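Local coordinates for lipoprotein, putative (Bacillus anthracis, PDB 4NOH) that is of unknown function but is a putative lipoprotein of an uncharacterised family and may bind lipid, at residues Gly37-Glu41 / Lys42-Ile46; Val85-Lys88 / Glu89-Asp93; Glu148-Phe151 / Pro152-Arg156. All coordinates share one frame; numbering follows the deposited sequence.

Overall arrangement
The chain has one large mixed sheet, and all three contacts are local. Contact 1 comes first. It closes the tight turn between strands 26-39 and 42-48, which are neighbours in that sheet. Contact 2 follows, where strand 84-86 of the same sheet runs out into the loop leading to strand 95-96. The centres of these two lie about 11 Å apart, and N40 of contact 1 touches D93 of contact 2. Contact 3 spans the lead-in and all of helix 150-156, which packs on strands 5-10 and 162-166 of the same sheet. The contacts follow in series, so none nests or crosses. Contacts 2 and 3 lie on opposite sides of the chain's centre.

Contact 1. Residues Gly37-Glu41 / Lys42-Ile46; sequences GTVNE and KKVLI
G37 and V44 face each other as an antiparallel hydrogen-bonded pair. The short axes of strands 37-39 and 42-46 approach to 4.4 Å and make an angle of 127°. The amide N of G37 meets O of V44 at 2.9 Å, almost straight. The return bond, V44 N to G37 O, reaches the carbonyl from above its plane. T38 and K43 form the next, non-hydrogen-bonded pair. Here CA of T38 lies 3.1 Å from O of K42, a CA-H...O contact. V39 and K42 are the last hydrogen-bonded pair. V39 N lies 2.8 Å from K42 O, in the carbonyl plane. The bond back, from K42 N to V39 O, is longer at 3.2 Å and comes from well above the plane.

V39 and V44 share one face of the sheet, and their methyl groups meet there. CG2 of V39 lies 3.8 Å from CG1 of V44. The V44 branch sits between its own backbone N and carbonyl carbon (chi1 59°), which also places it 3.8 Å from G37 O. M118 and I96 add to this apolar face. The K42 chain starts on the same face, but it bends at its second torsion (-63°). Its CG stays near N40 O, while its end leads away from the turn. T38 and K43 point to the other face. CB of T38 packs on K42 O, and the extended K43 chain starts beside G37 O. K43 N is also hydrogen-bonded to the carboxylate of D117.

N40 and E41 both have positive phi and fill the corner positions of the turn. V39 to K42 is therefore a type I' turn, closing a beta hairpin with a two-residue loop between strands 26-39 and 42-48.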
loop_
_atom_site.group_PDB
_atom_site.type_symbol
_atom_site.label_atom_id
_atom_site.label_comp_id
_atom_site.label_asym_id
_atom_site.label_seq_id
_atom_site.Cartn_x
_atom_site.Cartn_y
_atom_site.Cartn_z
ATOM N N GLY A 37 9.646 -0.001 6.910
ATOM C CA GLY A 37 10.855 -0.480 7.551
ATOM C C GLY A 37 11.672 -1.334 6.611
ATOM O O GLY A 37 11.439 -1.350 5.407
ATOM N N THR A 38 12.691 -1.980 7.160
ATOM C CA THR A 38 13.494 -2.933 6.404
ATOM C C THR A 38 13.555 -4.263 7.143
ATOM O O THR A 38 13.398 -4.329 8.374
ATOM C CB THR A 38 14.935 -2.493 6.228
ATOM O OG1 THR A 38 15.481 -2.175 7.512
ATOM C CG2 THR A 38 15.045 -1.311 5.297
ATOM N N VAL A 39 13.764 -5.320 6.379
ATOM C CA VAL A 39 13.957 -6.663 6.917
ATOM C C VAL A 39 14.825 -7.369 5.888
ATOM O O VAL A 39 14.414 -7.501 4.735
ATOM C CB VAL A 39 12.643 -7.451 7.088
ATOM C CG1 VAL A 39 12.939 -8.901 7.456
ATOM C CG2 VAL A 39 11.772 -6.823 8.154
ATOM N N ASN A 40 16.025 -7.787 6.294
ATOM C CA ASN A 40 16.940 -8.493 5.393
ATOM C C ASN A 40 17.361 -7.657 4.162
ATOM O O ASN A 40 17.356 -8.170 3.050
ATOM C CB ASN A 40 16.272 -9.799 4.919
ATOM C CG ASN A 40 15.862 -10.711 6.068
ATOM O OD1 ASN A 40 14.784 -11.320 6.043
ATOM N ND2 ASN A 40 16.722 -10.811 7.082
ATOM N N GLU A 41 17.740 -6.392 4.367
ATOM C CA GLU A 41 18.124 -5.475 3.269
ATOM C C GLU A 41 16.988 -5.165 2.270
ATOM O O GLU A 41 17.238 -4.591 1.212
ATOM C CB GLU A 41 19.353 -5.983 2.508
ATOM C CG GLU A 41 20.658 -5.817 3.264
ATOM C CD GLU A 41 21.855 -6.299 2.471
ATOM O OE1 GLU A 41 21.848 -6.217 1.217
ATOM O OE2 GLU A 41 22.822 -6.751 3.110
ATOM N N LYS A 42 15.756 -5.532 2.618
ATOM C CA LYS A 42 14.585 -5.279 1.766
ATOM C C LYS A 42 13.627 -4.371 2.489
ATOM O O LYS A 42 13.577 -4.375 3.712
ATOM C CB LYS A 42 13.849 -6.582 1.457
ATOM C CG LYS A 42 14.670 -7.610 0.685
ATOM C CD LYS A 42 15.063 -7.097 -0.687
ATOM C CE LYS A 42 15.736 -8.164 -1.559
ATOM N NZ LYS A 42 14.765 -9.221 -1.976
ATOM N N LYS A 43 12.869 -3.587 1.746
ATOM C CA LYS A 43 11.846 -2.735 2.336
ATOM C C LYS A 43 10.578 -3.508 2.598
ATOM O O LYS A 43 10.204 -4.391 1.801
ATOM C CB LYS A 43 11.535 -1.548 1.430
ATOM C CG LYS A 43 12.523 -0.419 1.575
ATOM C CD LYS A 43 12.143 0.826 0.777
ATOM C CE LYS A 43 12.900 2.049 1.312
ATOM N NZ LYS A 43 12.648 3.333 0.583
ATOM N N VAL A 44 9.938 -3.201 3.722
ATOM C CA VAL A 44 8.649 -3.826 4.070
ATOM C C VAL A 44 7.691 -2.722 4.512
ATOM O O VAL A 44 8.052 -1.865 5.310
ATOM C CB VAL A 44 8.791 -4.936 5.134
ATOM C CG1 VAL A 44 9.390 -4.434 6.415
ATOM C CG2 VAL A 44 7.452 -5.612 5.381
ATOM N N LEU A 45 6.481 -2.755 3.963
ATOM C CA LEU A 45 5.444 -1.779 4.275
ATOM C C LEU A 45 4.479 -2.529 5.169
ATOM O O LEU A 45 3.840 -3.465 4.711
ATOM C CB LEU A 45 4.776 -1.312 3.009
ATOM C CG LEU A 45 3.862 -0.099 3.028
ATOM C CD1 LEU A 45 4.565 1.148 3.554
ATOM C CD2 LEU A 45 3.327 0.165 1.627
ATOM N N ILE A 46 4.378 -2.093 6.411
ATOM C CA ILE A 46 3.635 -2.780 7.475
ATOM C C ILE A 46 2.342 -2.037 7.812
ATOM O O ILE A 46 2.345 -0.829 8.072
ATOM C CB ILE A 46 4.483 -2.874 8.760
ATOM C CG1 ILE A 46 5.904 -3.408 8.474
ATOM C CG2 ILE A 46 3.790 -3.768 9.789
ATOM C CD1 ILE A 46 6.928 -3.126 9.560
#

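Contact 2. Residues Val85-Lys88 / Glu89-Asp93; sequences VFAK and EEQKD
A87 and Q91 meet by carbon atoms alone. The CB of A87 points toward the loop and lies 3.9 Å from CG of Q91. The Q91 chain leaves with CG beside its own backbone N (chi1 -64°). This first torsion sets CG against the alanine methyl; the bend at the second leads the amide away from it. The same CB of A87 also packs 3.7 Å from the carbonyl O of E89. That methyl group thus sits in the bend of the chain.

V85 approaches from the strand. Its CG1 lies 4.0 Å from O of Q91, a loose contact of a methyl with a backbone carbonyl. V85 and A87 also pack on M118 of strand 118-122. The segment is where strand 84-86 leaves the large mixed sheet and becomes the loop leading to strand 95-96. Backbone bonds of V85 to K102 and E104, and of A87 to G105, hold the strand end beside strand 99-103 and the residues after it, while F86 bonds to Y119 of strand 118-122. The carbonyl O of A87 also takes a hydrogen bond from the hydroxyl of Y103.

K88 and E89 are set obliquely to each other at the bend. They meet near their bases, with CG of K88 4.1 Å from CG of E89. Their ends then part. NZ of K88 stays 6.0 Å from OE1 of E89, too far for a salt bridge.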
loop_
_atom_site.group_PDB
_atom_site.type_symbol
_atom_site.label_atom_id
_atom_site.label_comp_id
_atom_site.label_asym_id
_atom_site.label_seq_id
_atom_site.Cartn_x
_atom_site.Cartn_y
_atom_site.Cartn_z
ATOM N N VAL A 85 2.962 -11.914 5.637
ATOM C CA VAL A 85 3.768 -11.134 4.706
ATOM C C VAL A 85 3.463 -11.535 3.286
ATOM O O VAL A 85 3.241 -12.709 2.991
ATOM C CB VAL A 85 5.290 -11.242 5.011
ATOM C CG1 VAL A 85 5.798 -12.692 4.959
ATOM C CG2 VAL A 85 6.094 -10.321 4.082
ATOM N N PHE A 86 3.397 -10.527 2.419
ATOM C CA PHE A 86 3.235 -10.691 0.993
ATOM C C PHE A 86 4.554 -10.301 0.324
ATOM O O PHE A 86 5.101 -9.249 0.612
ATOM C CB PHE A 86 2.161 -9.764 0.461
ATOM C CG PHE A 86 0.780 -10.037 1.012
ATOM C CD1 PHE A 86 0.140 -11.236 0.747
ATOM C CD2 PHE A 86 0.090 -9.047 1.712
ATOM C CE1 PHE A 86 -1.153 -11.454 1.181
ATOM C CE2 PHE A 86 -1.208 -9.276 2.155
ATOM C CZ PHE A 86 -1.809 -10.484 1.906
ATOM N N ALA A 87 5.047 -11.136 -0.583
ATOM C CA ALA A 87 6.280 -10.846 -1.313
ATOM C C ALA A 87 6.294 -11.595 -2.643
ATOM O O ALA A 87 5.506 -12.514 -2.861
ATOM C CB ALA A 87 7.476 -11.228 -0.488
ATOM N N LYS A 88 7.212 -11.207 -3.526
ATOM C CA LYS A 88 7.303 -11.807 -4.852
ATOM C C LYS A 88 7.575 -13.305 -4.797
ATOM O O LYS A 88 7.046 -14.063 -5.608
ATOM C CB LYS A 88 8.402 -11.118 -5.639
ATOM C CG LYS A 88 8.609 -11.697 -7.020
ATOM C CD LYS A 88 9.834 -11.101 -7.683
ATOM C CE LYS A 88 10.104 -11.781 -9.016
ATOM N NZ LYS A 88 8.938 -11.614 -9.926
ATOM N N GLU A 89 8.442 -13.699 -3.873
ATOM C CA GLU A 89 8.848 -15.093 -3.700
ATOM C C GLU A 89 8.494 -15.523 -2.283
ATOM O O GLU A 89 8.222 -14.686 -1.431
ATOM C CB GLU A 89 10.373 -15.219 -3.874
ATOM C CG GLU A 89 10.924 -14.546 -5.131
ATOM C CD GLU A 89 12.436 -14.675 -5.283
ATOM O OE1 GLU A 89 12.959 -14.235 -6.344
ATOM O OE2 GLU A 89 13.106 -15.225 -4.365
ATOM N N GLU A 90 8.514 -16.830 -2.036
ATOM C CA GLU A 90 8.267 -17.360 -0.695
ATOM C C GLU A 90 9.332 -16.790 0.225
ATOM O O GLU A 90 10.514 -16.800 -0.114
ATOM C CB GLU A 90 8.399 -18.889 -0.722
ATOM C CG GLU A 90 8.236 -19.582 0.629
ATOM C CD GLU A 90 8.287 -21.094 0.504
ATOM O OE1 GLU A 90 9.135 -21.624 -0.270
ATOM O OE2 GLU A 90 7.481 -21.750 1.195
ATOM N N GLN A 91 8.904 -16.284 1.374
ATOM C CA GLN A 91 9.784 -15.701 2.378
ATOM C C GLN A 91 9.244 -16.187 3.716
ATOM O O GLN A 91 8.205 -15.726 4.148
ATOM C CB GLN A 91 9.719 -14.164 2.310
ATOM C CG GLN A 91 10.226 -13.563 1.011
ATOM C CD GLN A 91 11.732 -13.663 0.844
ATOM O OE1 GLN A 91 12.472 -13.781 1.817
ATOM N NE2 GLN A 91 12.194 -13.583 -0.401
ATOM N N LYS A 92 9.925 -17.134 4.358
ATOM C CA LYS A 92 9.444 -17.675 5.627
ATOM C C LYS A 92 10.256 -17.188 6.814
ATOM O O LYS A 92 9.947 -17.552 7.945
ATOM C CB LYS A 92 9.418 -19.211 5.601
ATOM C CG LYS A 92 8.446 -19.762 4.574
ATOM C CD LYS A 92 8.300 -21.273 4.633
ATOM C CE LYS A 92 7.469 -21.718 5.812
ATOM N NZ LYS A 92 7.100 -23.151 5.674
ATOM N N ASP A 93 11.275 -16.365 6.573
ATOM C CA ASP A 93 12.147 -15.888 7.652
ATOM C C ASP A 93 12.060 -14.388 7.868
ATOM O O ASP A 93 13.020 -13.757 8.317
ATOM C CB ASP A 93 13.596 -16.274 7.340
ATOM C CG ASP A 93 13.779 -17.768 7.206
ATOM O OD1 ASP A 93 13.022 -18.524 7.855
ATOM O OD2 ASP A 93 14.690 -18.194 6.469
#

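Contact 3. Residues Glu148-Phe151 / Pro152-Arg156; sequences EKIF and PDIKR
F151 and K155 pack side by side one turn apart in the short alpha helix 150-156. K149 holds the N-cap position. The tight part of the contact lies along the helix backbone and its apolar sides. I154 N bonds to I150 O at 2.9 Å, and K155 N bonds to F151 O at 3.0 Å. Both donors lie nearly along the axis of the carbonyl they meet. D153 N reaches K149 O with a tilt of 22° from the carbonyl plane. P152 suits the first turn, where backbone nitrogens have no earlier helical carbonyl to bond to, so its missing N-H costs nothing. Its CD packs 3.4 Å from CB of F151, and its CG rests near the carbonyls of E148 and K149.

The F151 ring stands off with CG anti to its backbone N (chi1 175°). This brings its face under CG of K155, a CH-pi contact of 4.1 Å to the ring centroid. The K155 chain then bends twice, and NZ forms a salt bridge with E162. I150 and I154 point the same way, and CG2 of I150 lies 3.9 Å from CD1 of I154. Y22 touches both isoleucines. I6 lies against F151 and I154, so this side of the helix packs on strand 5-10.

The looser side carries K149, D153 and R156, and both basic residues are exposed. K149 crosses D153 obliquely and touches it through carbon, with NZ still 4.7 Å from OD2 of D153. R156 is the modelled ion-pair partner of D153. Its guanidinium lies over P152 O, which sits off toward the rim of the group. NH2 of R156 to OD1 of D153 is 2.4 Å, too short for the exact length to be trusted.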
loop_
_atom_site.group_PDB
_atom_site.type_symbol
_atom_site.label_atom_id
_atom_site.label_comp_id
_atom_site.label_asym_id
_atom_site.label_seq_id
_atom_site.Cartn_x
_atom_site.Cartn_y
_atom_site.Cartn_z
ATOM N N GLU A 148 -2.320 11.702 -18.639
ATOM C CA GLU A 148 -1.477 12.470 -19.562
ATOM C C GLU A 148 -0.800 13.729 -19.013
ATOM O O GLU A 148 0.229 14.150 -19.544
ATOM C CB GLU A 148 -2.277 12.778 -20.845
ATOM C CG GLU A 148 -2.895 11.530 -21.485
ATOM C CD GLU A 148 -1.863 10.452 -21.818
ATOM O OE1 GLU A 148 -0.692 10.805 -22.110
ATOM O OE2 GLU A 148 -2.229 9.250 -21.806
ATOM N N LYS A 149 -1.339 14.311 -17.952
ATOM C CA LYS A 149 -0.760 15.516 -17.396
ATOM C C LYS A 149 -0.639 15.458 -15.864
ATOM O O LYS A 149 0.434 15.719 -15.314
ATOM C CB LYS A 149 -1.596 16.737 -17.818
ATOM C CG LYS A 149 -1.003 18.092 -17.432
ATOM C CD LYS A 149 0.162 18.513 -18.318
ATOM C CE LYS A 149 0.733 19.846 -17.856
ATOM N NZ LYS A 149 1.716 20.403 -18.832
ATOM N N ILE A 150 -1.729 15.103 -15.183
ATOM C CA ILE A 150 -1.732 15.075 -13.715
ATOM C C ILE A 150 -0.735 14.059 -13.173
ATOM O O ILE A 150 0.121 14.378 -12.343
ATOM C CB ILE A 150 -3.150 14.812 -13.168
ATOM C CG1 ILE A 150 -4.047 16.012 -13.511
ATOM C CG2 ILE A 150 -3.124 14.587 -11.663
ATOM C CD1 ILE A 150 -5.502 15.807 -13.161
ATOM N N PHE A 151 -0.805 12.843 -13.687
ATOM C CA PHE A 151 0.090 11.797 -13.218
ATOM C C PHE A 151 1.583 12.161 -13.391
ATOM O O PHE A 151 2.358 12.044 -12.445
ATOM C CB PHE A 151 -0.270 10.453 -13.848
ATOM C CG PHE A 151 0.680 9.370 -13.489
ATOM C CD1 PHE A 151 0.804 8.978 -12.175
ATOM C CD2 PHE A 151 1.499 8.802 -14.428
ATOM C CE1 PHE A 151 1.717 8.015 -11.818
ATOM C CE2 PHE A 151 2.396 7.812 -14.074
ATOM C CZ PHE A 151 2.508 7.427 -12.754
ATOM N N PRO A 152 1.992 12.611 -14.589
ATOM C CA PRO A 152 3.412 12.965 -14.692
ATOM C C PRO A 152 3.817 14.142 -13.803
ATOM O O PRO A 152 4.955 14.201 -13.361
ATOM C CB PRO A 152 3.608 13.308 -16.172
ATOM C CG PRO A 152 2.337 13.021 -16.861
ATOM C CD PRO A 152 1.298 12.618 -15.892
ATOM N N ASP A 153 2.894 15.056 -13.543
ATOM C CA ASP A 153 3.195 16.200 -12.683
ATOM C C ASP A 153 3.408 15.723 -11.249
ATOM O O ASP A 153 4.310 16.200 -10.557
ATOM C CB ASP A 153 2.109 17.280 -12.793
ATOM C CG ASP A 153 2.164 18.055 -14.139
ATOM O OD1 ASP A 153 3.193 18.017 -14.855
ATOM O OD2 ASP A 153 1.180 18.746 -14.474
ATOM N N ILE A 154 2.605 14.747 -10.824
ATOM C CA ILE A 154 2.781 14.160 -9.486
ATOM C C ILE A 154 4.132 13.438 -9.392
ATOM O O ILE A 154 4.861 13.555 -8.398
ATOM C CB ILE A 154 1.613 13.228 -9.120
ATOM C CG1 ILE A 154 0.332 14.066 -8.942
ATOM C CG2 ILE A 154 1.946 12.424 -7.871
ATOM C CD1 ILE A 154 -0.938 13.269 -8.764
ATOM N N LYS A 155 4.473 12.704 -10.442
ATOM C CA LYS A 155 5.767 12.028 -10.489
ATOM C C LYS A 155 6.956 12.982 -10.518
ATOM O O LYS A 155 7.970 12.711 -9.889
ATOM C CB LYS A 155 5.803 11.071 -11.663
ATOM C CG LYS A 155 5.089 9.768 -11.375
ATOM C CD LYS A 155 5.828 8.931 -10.327
ATOM C CE LYS A 155 7.197 8.491 -10.813
ATOM N NZ LYS A 155 8.047 7.796 -9.799
ATOM N N ARG A 156 6.844 14.091 -11.240
ATOM C CA ARG A 156 7.949 15.082 -11.310
ATOM C C ARG A 156 8.082 15.897 -10.037
ATOM O O ARG A 156 9.149 16.421 -9.734
ATOM C CB ARG A 156 7.756 16.064 -12.461
ATOM C CG ARG A 156 8.271 15.602 -13.810
ATOM C CD ARG A 156 8.102 16.714 -14.830
ATOM N NE ARG A 156 6.690 16.993 -15.111
ATOM C CZ ARG A 156 6.011 16.534 -16.167
ATOM N NH1 ARG A 156 6.600 15.778 -17.093
ATOM N NH2 ARG A 156 4.734 16.853 -16.313
#